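Local coordinates for protein aminotransferase, class I and II (Erwinia tasmaniensis, PDB 5Z0Q) that belongs to the class I and II aminotransferase family of fold-type I pyridoxal-5'-phosphate enzymes and binds pyridoxal-5'-phosphate in a two-chain assembly, at residues L36-A41 / H347-S352; A107-T112 / K133-Q138; H115-S120 / G164-L169. All blocks are in the same frame, centred on the assembly; numbering follows the deposited sequence.

Contact 1 of 3, residues L36-A41 / H347-S352; sequences LPLWIA and HGLGFS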
loop_
_atom_site.group_PDB
_atom_site.type_symbol
_atom_site.label_atom_id
_atom_site.label_comp_id
_atom_site.label_asym_id
_atom_site.label_seq_id
_atom_site.Cartn_x
_atom_site.Cartn_y
_atom_site.Cartn_z
ATOM N N LEU A 36 23.288 19.701 -3.551
ATOM C CA LEU A 36 22.960 19.109 -2.258
ATOM C C LEU A 36 21.463 18.835 -2.174
ATOM O O LEU A 36 20.665 19.772 -2.291
ATOM C CB LEU A 36 23.387 20.031 -1.124
ATOM C CG LEU A 36 24.872 20.391 -1.058
ATOM C CD1 LEU A 36 25.165 21.228 0.179
ATOM C CD2 LEU A 36 25.737 19.140 -1.082
ATOM N N PRO A 37 21.039 17.584 -1.974
ATOM C CA PRO A 37 19.602 17.298 -1.862
ATOM C C PRO A 37 19.021 17.766 -0.538
ATOM O O PRO A 37 19.342 17.216 0.520
ATOM C CB PRO A 37 19.533 15.768 -1.989
ATOM C CG PRO A 37 20.892 15.339 -2.478
ATOM C CD PRO A 37 21.847 16.355 -1.955
ATOM N N LEU A 38 18.162 18.782 -0.584
ATOM C CA LEU A 38 17.527 19.330 0.610
ATOM C C LEU A 38 16.053 19.596 0.342
ATOM O O LEU A 38 15.508 20.630 0.740
ATOM C CB LEU A 38 18.226 20.608 1.070
ATOM C CG LEU A 38 19.734 20.531 1.313
ATOM C CD1 LEU A 38 20.339 21.922 1.324
ATOM C CD2 LEU A 38 20.035 19.805 2.613
ATOM N N TRP A 39 15.384 18.658 -0.336
ATOM C CA TRP A 39 14.033 18.893 -0.838
ATOM C C TRP A 39 13.010 17.977 -0.176
ATOM O O TRP A 39 12.244 18.445 0.670
ATOM C CB TRP A 39 14.016 18.763 -2.365
ATOM C CG TRP A 39 14.489 17.434 -2.892
ATOM C CD1 TRP A 39 15.750 16.916 -2.809
ATOM C CD2 TRP A 39 13.703 16.463 -3.594
ATOM N NE1 TRP A 39 15.794 15.681 -3.406
ATOM C CE2 TRP A 39 14.551 15.380 -3.898
ATOM C CE3 TRP A 39 12.364 16.402 -3.992
ATOM C CZ2 TRP A 39 14.104 14.251 -4.580
ATOM C CZ3 TRP A 39 11.923 15.282 -4.669
ATOM C CH2 TRP A 39 12.790 14.222 -4.957
ATOM N N ILE A 40 12.970 16.689 -0.522
ATOM C CA ILE A 40 11.883 15.825 -0.078
ATOM C C ILE A 40 11.925 15.669 1.439
ATOM O O ILE A 40 12.994 15.678 2.067
ATOM C CB ILE A 40 11.948 14.463 -0.798
ATOM C CG1 ILE A 40 10.618 13.718 -0.668
ATOM C CG2 ILE A 40 13.094 13.617 -0.270
ATOM C CD1 ILE A 40 10.541 12.464 -1.516
ATOM N N ALA A 41 10.741 15.537 2.040
ATOM C CA ALA A 41 10.579 15.655 3.489
ATOM C C ALA A 41 10.895 14.322 4.173
ATOM O O ALA A 41 10.020 13.588 4.637
ATOM C CB ALA A 41 9.177 16.139 3.825
ATOM N N HIS A 347 23.375 26.816 -8.204
ATOM C CA HIS A 347 24.388 27.104 -7.197
ATOM C C HIS A 347 24.539 25.941 -6.222
ATOM O O HIS A 347 24.862 26.141 -5.049
ATOM C CB HIS A 347 24.061 28.396 -6.451
ATOM C CG HIS A 347 24.121 29.621 -7.311
ATOM N ND1 HIS A 347 25.259 30.392 -7.430
ATOM C CD2 HIS A 347 23.186 30.208 -8.095
ATOM C CE1 HIS A 347 25.021 31.400 -8.248
ATOM N NE2 HIS A 347 23.772 31.312 -8.667
ATOM N N GLY A 348 24.294 24.721 -6.697
ATOM C CA GLY A 348 24.523 23.530 -5.901
ATOM C C GLY A 348 23.608 23.355 -4.712
ATOM O O GLY A 348 24.038 22.824 -3.683
ATOM N N LEU A 349 22.352 23.783 -4.821
ATOM C CA LEU A 349 21.393 23.684 -3.727
ATOM C C LEU A 349 20.078 23.156 -4.276
ATOM O O LEU A 349 19.445 23.811 -5.110
ATOM C CB LEU A 349 21.191 25.041 -3.050
ATOM C CG LEU A 349 22.425 25.594 -2.334
ATOM C CD1 LEU A 349 22.305 27.093 -2.120
ATOM C CD2 LEU A 349 22.637 24.877 -1.007
ATOM N N GLY A 350 19.670 21.978 -3.811
ATOM C CA GLY A 350 18.445 21.360 -4.281
ATOM C C GLY A 350 17.298 21.468 -3.297
ATOM O O GLY A 350 17.120 20.597 -2.440
ATOM N N PHE A 351 16.514 22.534 -3.416
ATOM C CA PHE A 351 15.384 22.782 -2.534
ATOM C C PHE A 351 14.095 22.266 -3.160
ATOM O O PHE A 351 14.023 21.967 -4.353
ATOM C CB PHE A 351 15.256 24.279 -2.232
ATOM C CG PHE A 351 16.430 24.855 -1.499
ATOM C CD1 PHE A 351 17.167 24.077 -0.619
ATOM C CD2 PHE A 351 16.799 26.177 -1.690
ATOM C CE1 PHE A 351 18.250 24.609 0.057
ATOM C CE2 PHE A 351 17.880 26.716 -1.018
ATOM C CZ PHE A 351 18.607 25.931 -0.143
ATOM N N SER A 352 13.062 22.164 -2.326
ATOM C CA SER A 352 11.715 21.893 -2.810
ATOM C C SER A 352 11.121 23.185 -3.355
ATOM O O SER A 352 11.022 24.182 -2.632
ATOM C CB SER A 352 10.840 21.324 -1.696
ATOM O OG SER A 352 11.054 19.934 -1.532
#
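Leu36 pairs with Leu349 at the start of a short parallel beta ladder, in which strand 36-38 forms the outermost strand, within this chain, of a small mixed sheet next to 349-353. The two short axes run 16° apart. Leu36 N donates to Gly348 O at 3.2 Å; Gly348 O also accepts from Arg380. Gly348, at positive phi, is the C' residue of the Schellman motif that closes helix 340-345, so this bond ties strand 36-38 to the residue that ends that helix. Leu36 O then takes the N-H of Gly350 at 2.9 Å.

Pro37 lies opposite Gly350 and contributes mainly backbone, while its ring packs on Trp27. From Leu38, N reaches Gly350 O at 2.8 Å, completing the ladder's alternation. Its side chain runs alongside that of Phe351, and CD1 meets the ring edge at CE1 (3.6 Å), on the face that helix 371-385 covers.

Trp39 has CG set between backbone N and carbonyl carbon (chi1 58°); the indole leads away from 347-352 and its NE1 bonds to Lys26 O. CB stays behind, 3.3 Å from Ser352 OG. Trp39 O accepts a hydrogen bond from Arg364 NH2, and the Ser352 hydroxyl adds a weak one, with OG 2.9 Å from Trp39 O.

Contact 2 of 3, residues A107-T112 / K133-Q138; sequences AVRAFT and KLAGRQ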
loop_
_atom_site.group_PDB
_atom_site.type_symbol
_atom_site.label_atom_id
_atom_site.label_comp_id
_atom_site.label_asym_id
_atom_site.label_seq_id
_atom_site.Cartn_x
_atom_site.Cartn_y
_atom_site.Cartn_z
ATOM N N ALA A 107 -10.504 10.385 1.966
ATOM C CA ALA A 107 -11.390 11.327 2.640
ATOM C C ALA A 107 -12.121 12.217 1.642
ATOM O O ALA A 107 -13.316 12.490 1.802
ATOM C CB ALA A 107 -10.594 12.174 3.632
ATOM N N VAL A 108 -11.424 12.671 0.598
ATOM C CA VAL A 108 -12.055 13.543 -0.388
ATOM C C VAL A 108 -13.058 12.763 -1.233
ATOM O O VAL A 108 -14.150 13.257 -1.538
ATOM C CB VAL A 108 -10.984 14.225 -1.258
ATOM C CG1 VAL A 108 -11.631 15.062 -2.349
ATOM C CG2 VAL A 108 -10.076 15.089 -0.395
ATOM N N ARG A 109 -12.711 11.531 -1.617
ATOM C CA ARG A 109 -13.615 10.734 -2.442
ATOM C C ARG A 109 -14.846 10.287 -1.662
ATOM O O ARG A 109 -15.906 10.068 -2.259
ATOM C CB ARG A 109 -12.885 9.514 -3.004
ATOM C CG ARG A 109 -11.552 9.809 -3.669
ATOM C CD ARG A 109 -11.671 9.957 -5.173
ATOM N NE ARG A 109 -10.380 10.281 -5.776
ATOM C CZ ARG A 109 -9.494 9.377 -6.185
ATOM N NH1 ARG A 109 -9.756 8.083 -6.064
ATOM N NH2 ARG A 109 -8.345 9.769 -6.719
ATOM N N ALA A 110 -14.730 10.148 -0.341
ATOM C CA ALA A 110 -15.806 9.596 0.474
ATOM C C ALA A 110 -16.661 10.649 1.161
ATOM O O ALA A 110 -17.848 10.404 1.397
ATOM C CB ALA A 110 -15.233 8.653 1.540
ATOM N N PHE A 111 -16.096 11.808 1.495
ATOM C CA PHE A 111 -16.810 12.837 2.241
ATOM C C PHE A 111 -17.215 14.020 1.372
ATOM O O PHE A 111 -17.623 15.059 1.904
ATOM C CB PHE A 111 -15.956 13.316 3.417
ATOM C CG PHE A 111 -15.536 12.215 4.348
ATOM C CD1 PHE A 111 -16.396 11.166 4.635
ATOM C CD2 PHE A 111 -14.280 12.223 4.931
ATOM C CE1 PHE A 111 -16.012 10.149 5.489
ATOM C CE2 PHE A 111 -13.890 11.208 5.786
ATOM C CZ PHE A 111 -14.757 10.170 6.066
ATOM N N THR A 112 -17.116 13.890 0.051
ATOM C CA THR A 112 -17.451 14.966 -0.869
ATOM C C THR A 112 -18.135 14.374 -2.091
ATOM O O THR A 112 -17.908 13.213 -2.444
ATOM C CB THR A 112 -16.199 15.755 -1.291
ATOM O OG1 THR A 112 -15.352 15.952 -0.153
ATOM C CG2 THR A 112 -16.579 17.112 -1.857
ATOM N N LYS A 133 -8.377 17.701 -7.185
ATOM C CA LYS A 133 -8.128 17.795 -8.618
ATOM C C LYS A 133 -8.318 16.446 -9.301
ATOM O O LYS A 133 -8.923 16.367 -10.375
ATOM C CB LYS A 133 -6.718 18.335 -8.856
ATOM C CG LYS A 133 -6.399 18.693 -10.296
ATOM C CD LYS A 133 -4.993 19.266 -10.393
ATOM C CE LYS A 133 -4.638 19.648 -11.818
ATOM N NZ LYS A 133 -3.259 20.204 -11.898
ATOM N N LEU A 134 -7.817 15.372 -8.686
ATOM C CA LEU A 134 -7.963 14.039 -9.256
ATOM C C LEU A 134 -9.348 13.451 -9.029
ATOM O O LEU A 134 -9.736 12.522 -9.745
ATOM C CB LEU A 134 -6.909 13.096 -8.671
ATOM C CG LEU A 134 -5.450 13.533 -8.803
ATOM C CD1 LEU A 134 -4.520 12.470 -8.238
ATOM C CD2 LEU A 134 -5.107 13.844 -10.252
ATOM N N ALA A 135 -10.095 13.965 -8.056
ATOM C CA ALA A 135 -11.432 13.475 -7.754
ATOM C C ALA A 135 -12.529 14.293 -8.421
ATOM O O ALA A 135 -13.712 14.025 -8.187
ATOM C CB ALA A 135 -11.656 13.452 -6.238
ATOM N N GLY A 136 -12.171 15.277 -9.242
ATOM C CA GLY A 136 -13.170 16.107 -9.887
ATOM C C GLY A 136 -13.851 17.092 -8.965
ATOM O O GLY A 136 -15.021 17.424 -9.179
ATOM N N ARG A 137 -13.149 17.570 -7.942
ATOM C CA ARG A 137 -13.694 18.512 -6.974
ATOM C C ARG A 137 -12.963 19.841 -7.091
ATOM O O ARG A 137 -11.728 19.873 -7.112
ATOM C CB ARG A 137 -13.561 17.972 -5.548
ATOM C CG ARG A 137 -14.042 16.544 -5.360
ATOM C CD ARG A 137 -15.515 16.404 -5.690
ATOM N NE ARG A 137 -16.116 15.261 -5.008
ATOM C CZ ARG A 137 -16.093 14.014 -5.471
ATOM N NH1 ARG A 137 -15.495 13.740 -6.623
ATOM N NH2 ARG A 137 -16.667 13.040 -4.780
ATOM N N GLN A 138 -13.722 20.932 -7.170
ATOM C CA GLN A 138 -13.113 22.252 -7.132
ATOM C C GLN A 138 -12.653 22.568 -5.712
ATOM O O GLN A 138 -13.189 22.045 -4.732
ATOM C CB GLN A 138 -14.090 23.317 -7.636
ATOM C CG GLN A 138 -15.297 23.574 -6.740
ATOM C CD GLN A 138 -16.398 22.532 -6.889
ATOM O OE1 GLN A 138 -16.131 21.336 -7.027
ATOM N NE2 GLN A 138 -17.647 22.986 -6.863
#
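Arg137 and Thr112 make the polar link between the residue following the last turn of helix 101-111 and the chain leaving helix 127-134. Arg137 NH2 donates to Thr112 O at 2.7 Å, with an N-H...O angle of 167°. The acceptor lies in the guanidinium plane, whereas the donor stands 57° out of the carbonyl plane: the bond is straight at the arginine but misses the lone-pair direction of the oxygen. The Arg137 chain reaches this point by bending at chi2 (-61°), which carries the guanidinium to Thr112. Val108 O and Arg109 O lie obliquely about the same group, and such carbonyls in the last turn of a helix would be expected to favour a cation there.

Van der Waals contacts flank that bond. The side chains of Thr112 and Arg137 run antiparallel alongside each other, bringing Thr112 CG2 to 3.7 Å from Arg137 NE and 4.0 Å from its CD. Val108 CG1 makes apolar contacts, touching Arg137 CG at 4.1 Å and lying 4.2 Å from Ala135 CB.

Arg109 meets 133-138 through CD and the edge of its guanidinium. Its NE approaches Ala135 CB at 3.4 Å, with CD also against that methyl, and NH2 reaches Leu134 CB at 4.1 Å; both carbons lie near the guanidinium plane. The second subunit also reaches this point: its Met270 packs on Arg109 and its Lys268 on Leu134.

Gly136, at positive phi, ends helix 127-134 in a Schellman motif before the chain enters strand 139-146. The late part of helix 101-111 thus packs against the end of helix 127-134 beside the large-domain sheet, in the alpha/beta architecture characteristic of fold-type I pyridoxal-phosphate enzymes.

Contact 3 of 3, residues H115-S120 / G164-L169; sequences HQSTVS and GNEKLL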
loop_
_atom_site.group_PDB
_atom_site.type_symbol
_atom_site.label_atom_id
_atom_site.label_comp_id
_atom_site.label_asym_id
_atom_site.label_seq_id
_atom_site.Cartn_x
_atom_site.Cartn_y
_atom_site.Cartn_z
ATOM N N HIS A 115 -20.724 18.036 -6.868
ATOM C CA HIS A 115 -21.087 19.444 -6.789
ATOM C C HIS A 115 -20.477 20.153 -5.588
ATOM O O HIS A 115 -20.604 21.379 -5.483
ATOM C CB HIS A 115 -22.610 19.591 -6.746
ATOM C CG HIS A 115 -23.239 18.975 -5.535
ATOM N ND1 HIS A 115 -23.345 17.612 -5.364
ATOM C CD2 HIS A 115 -23.794 19.536 -4.434
ATOM C CE1 HIS A 115 -23.938 17.359 -4.210
ATOM N NE2 HIS A 115 -24.221 18.509 -3.627
ATOM N N GLN A 116 -19.824 19.427 -4.687
ATOM C CA GLN A 116 -19.274 20.001 -3.470
ATOM C C GLN A 116 -17.772 20.225 -3.604
ATOM O O GLN A 116 -17.088 19.575 -4.399
ATOM C CB GLN A 116 -19.574 19.101 -2.269
ATOM C CG GLN A 116 -21.053 19.005 -1.935
ATOM C CD GLN A 116 -21.341 18.034 -0.808
ATOM O OE1 GLN A 116 -20.655 17.023 -0.653
ATOM N NE2 GLN A 116 -22.359 18.338 -0.012
ATOM N N SER A 117 -17.264 21.161 -2.808
ATOM C CA SER A 117 -15.880 21.602 -2.890
ATOM C C SER A 117 -15.166 21.370 -1.565
ATOM O O SER A 117 -15.776 21.032 -0.546
ATOM C CB SER A 117 -15.798 23.086 -3.275
ATOM O OG SER A 117 -16.348 23.912 -2.265
ATOM N N THR A 118 -13.848 21.561 -1.595
ATOM C CA THR A 118 -13.000 21.456 -0.420
ATOM C C THR A 118 -12.366 22.810 -0.121
ATOM O O THR A 118 -12.233 23.666 -1.001
ATOM C CB THR A 118 -11.901 20.401 -0.610
ATOM O OG1 THR A 118 -11.039 20.794 -1.684
ATOM C CG2 THR A 118 -12.508 19.044 -0.925
ATOM N N VAL A 119 -11.978 22.996 1.139
ATOM C CA VAL A 119 -11.332 24.220 1.597
ATOM C C VAL A 119 -10.047 23.850 2.321
ATOM O O VAL A 119 -10.029 22.921 3.136
ATOM C CB VAL A 119 -12.246 25.047 2.525
ATOM C CG1 VAL A 119 -11.622 26.408 2.809
ATOM C CG2 VAL A 119 -13.620 25.205 1.918
ATOM N N SER A 120 -8.975 24.581 2.028
ATOM C CA SER A 120 -7.711 24.402 2.725
ATOM C C SER A 120 -6.948 25.719 2.686
ATOM O O SER A 120 -7.410 26.714 2.120
ATOM C CB SER A 120 -6.885 23.270 2.106
ATOM O OG SER A 120 -6.265 23.695 0.906
ATOM N N GLY A 164 -21.231 28.135 -0.811
ATOM C CA GLY A 164 -22.200 27.208 -0.275
ATOM C C GLY A 164 -21.976 25.760 -0.661
ATOM O O GLY A 164 -22.521 24.867 -0.002
ATOM N N ASN A 165 -21.193 25.501 -1.708
ATOM C CA ASN A 165 -20.870 24.140 -2.116
ATOM C C ASN A 165 -19.817 23.486 -1.232
ATOM O O ASN A 165 -19.593 22.279 -1.356
ATOM C CB ASN A 165 -20.384 24.124 -3.569
ATOM C CG ASN A 165 -21.498 24.390 -4.561
ATOM O OD1 ASN A 165 -22.550 24.920 -4.207
ATOM N ND2 ASN A 165 -21.271 24.017 -5.816
ATOM N N GLU A 166 -19.171 24.245 -0.353
ATOM C CA GLU A 166 -18.083 23.706 0.451
ATOM C C GLU A 166 -18.598 22.623 1.390
ATOM O O GLU A 166 -19.716 22.706 1.905
ATOM C CB GLU A 166 -17.409 24.827 1.242
ATOM C CG GLU A 166 -16.679 25.863 0.380
ATOM C CD GLU A 166 -17.614 26.769 -0.402
ATOM O OE1 GLU A 166 -17.490 26.824 -1.645
ATOM O OE2 GLU A 166 -18.478 27.418 0.225
ATOM N N LYS A 167 -17.774 21.598 1.611
ATOM C CA LYS A 167 -18.218 20.431 2.364
ATOM C C LYS A 167 -17.120 19.854 3.253
ATOM O O LYS A 167 -17.395 19.412 4.373
ATOM C CB LYS A 167 -18.731 19.357 1.402
ATOM C CG LYS A 167 -19.216 18.081 2.074
ATOM C CD LYS A 167 -20.335 18.355 3.064
ATOM C CE LYS A 167 -21.273 17.161 3.171
ATOM N NZ LYS A 167 -20.533 15.879 3.350
ATOM N N LEU A 168 -15.880 19.848 2.771
ATOM C CA LEU A 168 -14.770 19.206 3.468
ATOM C C LEU A 168 -13.663 20.223 3.700
ATOM O O LEU A 168 -13.148 20.813 2.745
ATOM C CB LEU A 168 -14.246 18.009 2.673
ATOM C CG LEU A 168 -13.089 17.215 3.281
ATOM C CD1 LEU A 168 -13.456 16.689 4.658
ATOM C CD2 LEU A 168 -12.687 16.073 2.360
ATOM N N LEU A 169 -13.295 20.419 4.963
ATOM C CA LEU A 169 -12.225 21.332 5.345
ATOM C C LEU A 169 -10.949 20.531 5.576
ATOM O O LEU A 169 -10.920 19.634 6.424
ATOM C CB LEU A 169 -12.598 22.120 6.599
ATOM C CG LEU A 169 -11.493 22.997 7.192
ATOM C CD1 LEU A 169 -11.090 24.092 6.217
ATOM C CD2 LEU A 169 -11.927 23.592 8.522
#
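Ser117 OG is set between its backbone N and carbonyl carbon (chi1 65°), while the Glu166 chain bends at chi2 (71°); together these turns bring the hydroxyl to OE1, to which it gives a weak hydrogen bond of 3.2 Å. Glu166 OE2 accepts from Gly164 N and Ser163 N, which hold the carboxylate in place. The setting is a pair of neighbouring parallel strands, 117-122 and 166-172, inside the mixed sheet of the large domain. A beta bulge interrupts the ladder: Ser117 bridges Glu166, but Thr118 bridges Leu168, so the register slips by one residue around Lys167. The segment axes diverge by 42°.

Backbone bonds frame the bulge. Ser117 N donates to Asn165 O at 3.0 Å, and Lys167 N returns to Ser117 O; beyond the slip, Val119 N meets Leu168 O at 3.0 Å. Lys167 is turned toward 115-120, and its CG lies 3.3 Å from Gln116 OE1, with the two side chains crossing. The polar ends have other partners: Gln116 OE1 accepts from Glu113 N, and Lys167 NZ makes a weak bond to Phe111 O.

Thr118 and Leu168 lie side by side on one face, where Thr118 OG1 bonds to His139. The other face carries Val119, whose CG2 rests 3.5 Å from Glu166 CG and whose CB faces Leu169 CD1 at 4.0 Å.

How the contacts relate
Contacts 2 and 3 are neighbours, with centres about 9 Å apart, and their segments alternate along the chain: helix 101-111, strand 117-122 and helix 127-134 follow one another. They meet where Gln138 O lies 3.2 Å from Thr118 N, a probable hydrogen bond. Contact 1 stands apart, its centre about 31 Å from that of contact 2 and 34 Å from that of contact 3, in the smaller mixed sheet. It is mostly buried; the other two are partly buried. Contacts 1 and 3 are parallel backbone ladders, one at a sheet edge and one inside a sheet, whereas contact 2 relies on arginine side chains. Contacts 1 and 2 also touch the second subunit.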